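Amidase, hydantoinase/carbamoylase family (Burkholderia ambifaria, PDB 5TP4) probably hydrolyses N-carbamoyl-L-amino acids to free amino acids as a zinc-dependent amidase of the peptidase M20 family. Local coordinates at residues L13-G17 / A18-R22; R116-D120 / A121-T125; E168-T171 / L172-L176. All coordinates share one frame; numbering follows the deposited sequence.

Contact 1: residues L13-G17 / A18-R22; sequences LEIDG and ARLWR. With EDO (1,2-ethanediol), chain V.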
loop_
_atom_site.group_PDB
_atom_site.type_symbol
_atom_site.label_atom_id
_atom_site.label_comp_id
_atom_site.label_asym_id
_atom_site.label_seq_id
_atom_site.Cartn_x
_atom_site.Cartn_y
_atom_site.Cartn_z
ATOM N N LEU B 13 -11.671 -8.222 -51.821
ATOM C CA LEU B 13 -12.870 -7.444 -51.547
ATOM C C LEU B 13 -12.633 -6.572 -50.324
ATOM O O LEU B 13 -12.221 -7.073 -49.273
ATOM C CB LEU B 13 -14.051 -8.388 -51.298
ATOM C CG LEU B 13 -15.409 -7.737 -51.063
ATOM C CD1 LEU B 13 -15.906 -7.068 -52.344
ATOM C CD2 LEU B 13 -16.395 -8.801 -50.577
ATOM N N GLU B 14 -12.899 -5.259 -50.449
ATOM C CA GLU B 14 -12.631 -4.303 -49.381
ATOM C C GLU B 14 -13.909 -3.639 -48.883
ATOM O O GLU B 14 -14.902 -3.528 -49.612
ATOM C CB GLU B 14 -11.681 -3.210 -49.853
ATOM C CG GLU B 14 -10.316 -3.721 -50.179
ATOM C CD GLU B 14 -9.331 -2.612 -50.472
ATOM O OE1 GLU B 14 -9.730 -1.430 -50.439
ATOM O OE2 GLU B 14 -8.150 -2.932 -50.729
ATOM N N ILE B 15 -13.865 -3.169 -47.629
ATOM C CA ILE B 15 -14.980 -2.405 -47.064
ATOM C C ILE B 15 -14.922 -0.929 -47.446
ATOM O O ILE B 15 -13.987 -0.462 -48.121
ATOM C CB ILE B 15 -15.010 -2.527 -45.534
ATOM C CG1 ILE B 15 -13.765 -1.841 -44.939
ATOM C CG2 ILE B 15 -15.128 -4.023 -45.145
ATOM C CD1 ILE B 15 -14.033 -1.224 -43.568
ATOM N N ASP B 16 -15.929 -0.183 -46.994
ATOM C CA ASP B 16 -15.960 1.273 -47.107
ATOM C C ASP B 16 -15.428 1.810 -45.784
ATOM O O ASP B 16 -16.166 1.926 -44.808
ATOM C CB ASP B 16 -17.377 1.759 -47.394
ATOM C CG ASP B 16 -17.439 3.254 -47.671
ATOM O OD1 ASP B 16 -16.568 4.024 -47.180
ATOM O OD2 ASP B 16 -18.381 3.660 -48.364
ATOM N N GLY B 17 -14.138 2.132 -45.744
ATOM C CA GLY B 17 -13.527 2.451 -44.465
ATOM C C GLY B 17 -14.045 3.755 -43.898
ATOM O O GLY B 17 -14.232 3.878 -42.688
ATOM N N ALA B 18 -14.315 4.739 -44.768
ATOM C CA ALA B 18 -14.874 6.005 -44.300
ATOM C C ALA B 18 -16.268 5.815 -43.705
ATOM O O ALA B 18 -16.636 6.485 -42.724
ATOM C CB ALA B 18 -14.911 7.002 -45.459
ATOM N N ARG B 19 -17.075 4.933 -44.309
ATOM C CA ARG B 19 -18.414 4.678 -43.805
ATOM C C ARG B 19 -18.349 4.054 -42.421
ATOM O O ARG B 19 -19.096 4.442 -41.519
ATOM C CB ARG B 19 -19.184 3.773 -44.785
ATOM C CG ARG B 19 -20.658 3.504 -44.373
ATOM C CD ARG B 19 -21.384 2.798 -45.514
ATOM N NE ARG B 19 -20.732 1.520 -45.852
ATOM C CZ ARG B 19 -20.950 0.849 -46.985
ATOM N NH1 ARG B 19 -21.815 1.335 -47.881
ATOM N NH2 ARG B 19 -20.316 -0.305 -47.219
ATOM N N LEU B 20 -17.418 3.123 -42.220
ATOM C CA LEU B 20 -17.252 2.510 -40.903
ATOM C C LEU B 20 -16.769 3.544 -39.880
ATOM O O LEU B 20 -17.263 3.580 -38.745
ATOM C CB LEU B 20 -16.280 1.323 -41.009
ATOM C CG LEU B 20 -15.806 0.659 -39.703
ATOM C CD1 LEU B 20 -16.948 0.255 -38.777
ATOM C CD2 LEU B 20 -14.969 -0.562 -39.995
ATOM N N TRP B 21 -15.831 4.413 -40.277
ATOM C CA TRP B 21 -15.329 5.435 -39.359
ATOM C C TRP B 21 -16.446 6.378 -38.933
ATOM O O TRP B 21 -16.546 6.734 -37.755
ATOM C CB TRP B 21 -14.170 6.199 -40.017
ATOM C CG TRP B 21 -13.510 7.209 -39.124
ATOM C CD1 TRP B 21 -13.743 8.557 -39.083
ATOM C CD2 TRP B 21 -12.489 6.945 -38.147
ATOM N NE1 TRP B 21 -12.936 9.141 -38.136
ATOM C CE2 TRP B 21 -12.167 8.171 -37.543
ATOM C CE3 TRP B 21 -11.848 5.775 -37.703
ATOM C CZ2 TRP B 21 -11.189 8.280 -36.548
ATOM C CZ3 TRP B 21 -10.888 5.883 -36.702
ATOM C CH2 TRP B 21 -10.570 7.128 -36.138
ATOM N N ARG B 22 -17.320 6.753 -39.872
ATOM C CA ARG B 22 -18.472 7.589 -39.541
ATOM C C ARG B 22 -19.433 6.875 -38.599
ATOM O O ARG B 22 -19.998 7.501 -37.693
ATOM C CB ARG B 22 -19.188 8.009 -40.828
HETATM C C1 EDO V . -14.401 7.113 -33.200
HETATM O O1 EDO V . -13.831 8.308 -32.647
HETATM C C2 EDO V . -13.965 6.954 -34.656
HETATM O O2 EDO V . -14.724 7.835 -35.492
#

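Contact 2: residues R116-D120 / A121-T125; sequences RTLND and AGIVT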
loop_
_atom_site.group_PDB
_atom_site.type_symbol
_atom_site.label_atom_id
_atom_site.label_comp_id
_atom_site.label_asym_id
_atom_site.label_seq_id
_atom_site.Cartn_x
_atom_site.Cartn_y
_atom_site.Cartn_z
ATOM N N ARG B 116 -22.859 -4.299 -44.842
ATOM C CA ARG B 116 -23.102 -3.225 -45.804
ATOM C C ARG B 116 -22.261 -3.423 -47.054
ATOM O O ARG B 116 -22.719 -3.164 -48.175
ATOM C CB ARG B 116 -22.784 -1.864 -45.187
ATOM C CG ARG B 116 -23.776 -1.439 -44.113
ATOM C CD ARG B 116 -23.273 -0.166 -43.395
ATOM N NE ARG B 116 -24.355 0.468 -42.643
ATOM C CZ ARG B 116 -24.200 1.592 -41.951
ATOM N NH1 ARG B 116 -22.995 2.162 -41.883
ATOM N NH2 ARG B 116 -25.245 2.149 -41.335
ATOM N N THR B 117 -21.037 -3.915 -46.873
ATOM C CA THR B 117 -20.181 -4.230 -48.013
ATOM C C THR B 117 -20.734 -5.400 -48.830
ATOM O O THR B 117 -20.783 -5.327 -50.067
ATOM C CB THR B 117 -18.752 -4.478 -47.506
ATOM O OG1 THR B 117 -18.158 -3.191 -47.213
ATOM C CG2 THR B 117 -17.903 -5.216 -48.539
ATOM N N LEU B 118 -21.199 -6.461 -48.174
ATOM C CA LEU B 118 -21.813 -7.560 -48.918
ATOM C C LEU B 118 -23.046 -7.097 -49.683
ATOM O O LEU B 118 -23.274 -7.533 -50.813
ATOM C CB LEU B 118 -22.178 -8.702 -47.969
ATOM C CG LEU B 118 -20.977 -9.350 -47.275
ATOM C CD1 LEU B 118 -21.443 -10.480 -46.402
ATOM C CD2 LEU B 118 -19.901 -9.849 -48.298
ATOM N N ASN B 119 -23.846 -6.208 -49.081
ATOM C CA ASN B 119 -25.002 -5.639 -49.770
ATOM C C ASN B 119 -24.573 -4.856 -51.001
ATOM O O ASN B 119 -25.154 -5.014 -52.083
ATOM C CB ASN B 119 -25.807 -4.731 -48.836
ATOM C CG ASN B 119 -26.546 -5.487 -47.768
ATOM O OD1 ASN B 119 -26.654 -6.720 -47.808
ATOM N ND2 ASN B 119 -27.054 -4.748 -46.775
ATOM N N ASP B 120 -23.549 -4.003 -50.853
ATOM C CA ASP B 120 -23.067 -3.209 -51.981
ATOM C C ASP B 120 -22.563 -4.097 -53.113
ATOM O O ASP B 120 -22.742 -3.767 -54.292
ATOM C CB ASP B 120 -21.936 -2.281 -51.531
ATOM C CG ASP B 120 -22.420 -1.169 -50.616
ATOM O OD1 ASP B 120 -23.637 -0.956 -50.536
ATOM O OD2 ASP B 120 -21.565 -0.518 -49.986
ATOM N N ALA B 121 -21.912 -5.211 -52.774
ATOM C CA ALA B 121 -21.341 -6.106 -53.774
ATOM C C ALA B 121 -22.340 -7.103 -54.336
ATOM O O ALA B 121 -21.988 -7.855 -55.253
ATOM C CB ALA B 121 -20.157 -6.872 -53.174
ATOM N N GLY B 122 -23.556 -7.149 -53.802
ATOM C CA GLY B 122 -24.511 -8.151 -54.238
ATOM C C GLY B 122 -24.158 -9.575 -53.884
ATOM O O GLY B 122 -24.516 -10.496 -54.630
ATOM N N ILE B 123 -23.490 -9.796 -52.755
ATOM C CA ILE B 123 -22.977 -11.120 -52.405
ATOM C C ILE B 123 -23.968 -11.797 -51.478
ATOM O O ILE B 123 -24.397 -11.214 -50.470
ATOM C CB ILE B 123 -21.585 -11.035 -51.753
ATOM C CG1 ILE B 123 -20.532 -10.689 -52.801
ATOM C CG2 ILE B 123 -21.246 -12.345 -51.023
ATOM C CD1 ILE B 123 -19.205 -10.298 -52.189
ATOM N N VAL B 124 -24.329 -13.033 -51.818
ATOM C CA VAL B 124 -25.120 -13.897 -50.960
ATOM C C VAL B 124 -24.196 -14.983 -50.431
ATOM O O VAL B 124 -23.485 -15.624 -51.207
ATOM C CB VAL B 124 -26.306 -14.502 -51.725
ATOM C CG1 VAL B 124 -27.074 -15.438 -50.823
ATOM C CG2 VAL B 124 -27.198 -13.387 -52.240
ATOM N N THR B 125 -24.167 -15.155 -49.119
ATOM C CA THR B 125 -23.301 -16.174 -48.559
ATOM C C THR B 125 -24.033 -17.506 -48.566
ATOM O O THR B 125 -25.242 -17.591 -48.811
ATOM C CB THR B 125 -22.843 -15.800 -47.141
ATOM O OG1 THR B 125 -23.980 -15.632 -46.289
ATOM C CG2 THR B 125 -22.056 -14.459 -47.131
#

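Contact 3: residues E168-T171 / L172-L176; sequences EGIT and LGAAL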
loop_
_atom_site.group_PDB
_atom_site.type_symbol
_atom_site.label_atom_id
_atom_site.label_comp_id
_atom_site.label_asym_id
_atom_site.label_seq_id
_atom_site.Cartn_x
_atom_site.Cartn_y
_atom_site.Cartn_z
ATOM N N GLU B 168 -27.272 -0.618 -6.829
ATOM C CA GLU B 168 -28.512 -0.046 -6.329
ATOM C C GLU B 168 -29.566 -1.102 -5.991
ATOM O O GLU B 168 -30.680 -0.744 -5.597
ATOM C CB GLU B 168 -29.066 0.950 -7.354
ATOM C CG GLU B 168 -28.280 2.273 -7.478
ATOM C CD GLU B 168 -26.875 2.128 -8.078
ATOM O OE1 GLU B 168 -25.884 2.442 -7.377
ATOM O OE2 GLU B 168 -26.756 1.712 -9.252
ATOM N N GLY B 169 -29.242 -2.389 -6.125
ATOM C CA GLY B 169 -30.170 -3.452 -5.806
ATOM C C GLY B 169 -31.064 -3.874 -6.945
ATOM O O GLY B 169 -31.882 -4.790 -6.764
ATOM N N ILE B 170 -30.927 -3.251 -8.110
ATOM C CA ILE B 170 -31.750 -3.560 -9.272
ATOM C C ILE B 170 -31.266 -4.855 -9.904
ATOM O O ILE B 170 -30.068 -5.028 -10.143
ATOM C CB ILE B 170 -31.683 -2.415 -10.286
ATOM C CG1 ILE B 170 -32.209 -1.130 -9.648
ATOM C CG2 ILE B 170 -32.443 -2.768 -11.552
ATOM C CD1 ILE B 170 -31.961 0.070 -10.497
ATOM N N THR B 171 -32.198 -5.755 -10.202
ATOM C CA THR B 171 -31.806 -6.995 -10.842
ATOM C C THR B 171 -31.594 -6.790 -12.340
ATOM O O THR B 171 -32.164 -5.887 -12.961
ATOM C CB THR B 171 -32.855 -8.081 -10.627
ATOM O OG1 THR B 171 -34.066 -7.728 -11.317
ATOM C CG2 THR B 171 -33.140 -8.248 -9.148
ATOM N N LEU B 172 -30.777 -7.666 -12.924
ATOM C CA LEU B 172 -30.589 -7.598 -14.369
ATOM C C LEU B 172 -31.905 -7.836 -15.103
ATOM O O LEU B 172 -32.179 -7.198 -16.123
ATOM C CB LEU B 172 -29.515 -8.596 -14.807
ATOM C CG LEU B 172 -29.150 -8.506 -16.286
ATOM C CD1 LEU B 172 -27.624 -8.503 -16.476
ATOM C CD2 LEU B 172 -29.767 -9.677 -17.013
ATOM N N GLY B 173 -32.729 -8.766 -14.617
ATOM C CA GLY B 173 -34.036 -8.956 -15.238
ATOM C C GLY B 173 -34.881 -7.694 -15.202
ATOM O O GLY B 173 -35.492 -7.305 -16.204
ATOM N N ALA B 174 -34.942 -7.043 -14.039
ATOM C CA ALA B 174 -35.641 -5.764 -13.956
ATOM C C ALA B 174 -35.043 -4.752 -14.926
ATOM O O ALA B 174 -35.773 -3.976 -15.557
ATOM C CB ALA B 174 -35.587 -5.225 -12.525
ATOM N N ALA B 175 -33.709 -4.753 -15.070
ATOM C CA ALA B 175 -33.073 -3.790 -15.968
ATOM C C ALA B 175 -33.380 -4.112 -17.426
ATOM O O ALA B 175 -33.514 -3.198 -18.253
ATOM C CB ALA B 175 -31.561 -3.756 -15.727
ATOM N N LEU B 176 -33.462 -5.400 -17.764
ATOM C CA LEU B 176 -33.893 -5.787 -19.108
ATOM C C LEU B 176 -35.299 -5.273 -19.391
ATOM O O LEU B 176 -35.580 -4.778 -20.492
ATOM C CB LEU B 176 -33.846 -7.307 -19.278
ATOM C CG LEU B 176 -32.464 -7.965 -19.362
ATOM C CD1 LEU B 176 -32.581 -9.518 -19.290
ATOM C CD2 LEU B 176 -31.741 -7.542 -20.640
#

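Contact 1: residues L13-G17 / A18-R22
Between Asp16 and Leu20 the chain passes from an extended loop into the first turn of helix 17-28, and the amide N of Leu20 donates to the carbonyl O of Asp16 at 3.1 Å, while Trp21 N donates to Gly17 O. The side chain of Asp16 bends over the same turn. With its CG anti to the backbone N (chi1 -174°), the carboxylate is carried over the start of the helix, where OD1 accepts from the amide N of Arg19 at 3.1 Å. That amide approaches from above the carboxylate plane, about 64° out of it. Aspartate suits this place because its short side chain meets an amide of the first turn, and its negative charge is probably favoured at the positive end of the helix dipole.

Arg19 runs back across Asp16 at roughly a right angle. Bent at its third torsion (chi3 59°), it lays one face of the guanidinium over Asp16 CB, which sits 3.3 Å above the plane and toward its rim. Asp16 OD2 and Arg19 NE are 4.1 Å apart, but no N-H points at the oxygen, so any attraction between them is probably electrostatic only. Two of the guanidinium nitrogens turn instead to helix 105-121: NH1 forms a salt bridge with Asp120 and NH2 one with Glu113.

On the apolar side, Ile15 CD1 meets Leu20 CD2 at 3.8 Å, and Leu20 continues onto Val401 and Thr405 of helix 398-416. An ethanediol molecule, probably from the crystallisation liquor, places O2 over the centre of one face of the Trp21 ring and donates from it to Trp21 O. Asp16 is thus a classic aspartate N-cap, its carboxylate closing the N terminus of helix 17-28.

Contact 2: residues R116-D120 / A121-T125
Leu118 and Ile123 cross obliquely just past the end of helix 105-121, with CD2 of Leu118 lying 3.9 Å from CG2 of Ile123 and 4.0 Å from its CD1. One methyl of the leucine therefore sits against both branches of the isoleucine. Its other methyl, CD1, turns to Thr125, whose CG2 lies 4.1 Å away; these two side chains meet at about a right angle. In Thr125 the hydroxyl stands between the backbone N and the carbonyl carbon (chi1 59°), which leaves CG2 beside the backbone N and able to face the leucine, while OG1 bonds to the carbonyl O of Lys127. Branched apolar groups suit this place, since Leu118 also packs on Leu409 and Leu413 of helix 398-416 and Ile123 on Val418 of strand 418-420.

The two side chains are brought together by a Schellman motif at the C terminus of the helix. Ile123 N reaches back to Leu118 O at 3.0 Å, nearly straight at 173°, and Ala121 N donates to Thr117 O at 2.9 Å in the last turn. Gly122 has positive phi (67°), a conformation that by itself favours glycine, and its N donates to Asn119 O at 3.2 Å from well above the carbonyl plane. The change of direction at Gly122 lets the chain leave the helix and enter strand 124-125, which pairs antiparallel with strand 418-420.

Ala121 rests its CB 3.5 Å from Thr117 O. Asn119 and Asp120 start out away from the residues that follow the helix. Asp120 has its partner in Arg19, and Asn119 spans two partners, its ND2 donating to the carbonyl O of Ala61 and its OD1 accepting from Arg77.

Contact 3: residues E168-T171 / L172-L176
The carbonyl O of Thr171 accepts from Ala175 N at 2.8 Å, the first i to i+4 bond of helix 172-179, and the hydroxyl of the same threonine takes a second amide. Thr171 is the N-cap of this helix: its OG1 accepts from the amide N of Ala174 at 2.9 Å, with an N-H...O angle of 160°. Two neighbouring amides of the first turn are thereby paired by one residue, one through its backbone and one through its side chain. Threonine suits the task because its hydroxyl is borne directly on CB. A chi1 of 67° sets OG1 between the backbone N and the carbonyl carbon, facing the turn, and leaves CG2 anti to the carbonyl carbon.

Ahead of the cap, Gly169 has positive phi (88°) in a conformation where a CB would be jammed against the preceding carbonyl O, so glycine fits. The loop is also held from within by Asp166, whose OD1 accepts from the amides of Glu168 and Ile170. Ile170 then meets the first turn with CG2, which approaches Ala174 CB at 4.1 Å and Ala175 CB at 4.4 Å; the small alanines leave room for this methyl against the first turn.

Leu172 directs its CB away from the loop and packs on Leu43, Phe142 and Leu162, so that the helix joins helix 158-163 and nearby loops. Its side chain is about 11 Å from those of Glu137 and Glu138, zinc ligands of this protein although no metal is bound to them in this chain. At the cap itself, Ala174 CB sits only 3.2 Å from Thr171 OG1.

How the contacts relate
From the N terminus, contact 1 opens helix 17-28, contact 2 closes helix 105-121, and contact 3 opens helix 172-179; each spans adjoining residues, so they follow in series and none nests in or crosses another. Contacts 1 and 2 nevertheless meet in space, with centres 13 Å apart. The salt bridge from Arg19 NH1 to Asp120 OD2, 2.8 Å long, links them, and Leu13 CD2 packs on Ile123 CD1 at 3.6 Å. Both also lean on helix 398-416, tying the N-terminal segment to the C-terminal part of the chain. Contact 3 stands apart, its nearest atoms about 24 Å from contact 2 and 25 Å from contact 1.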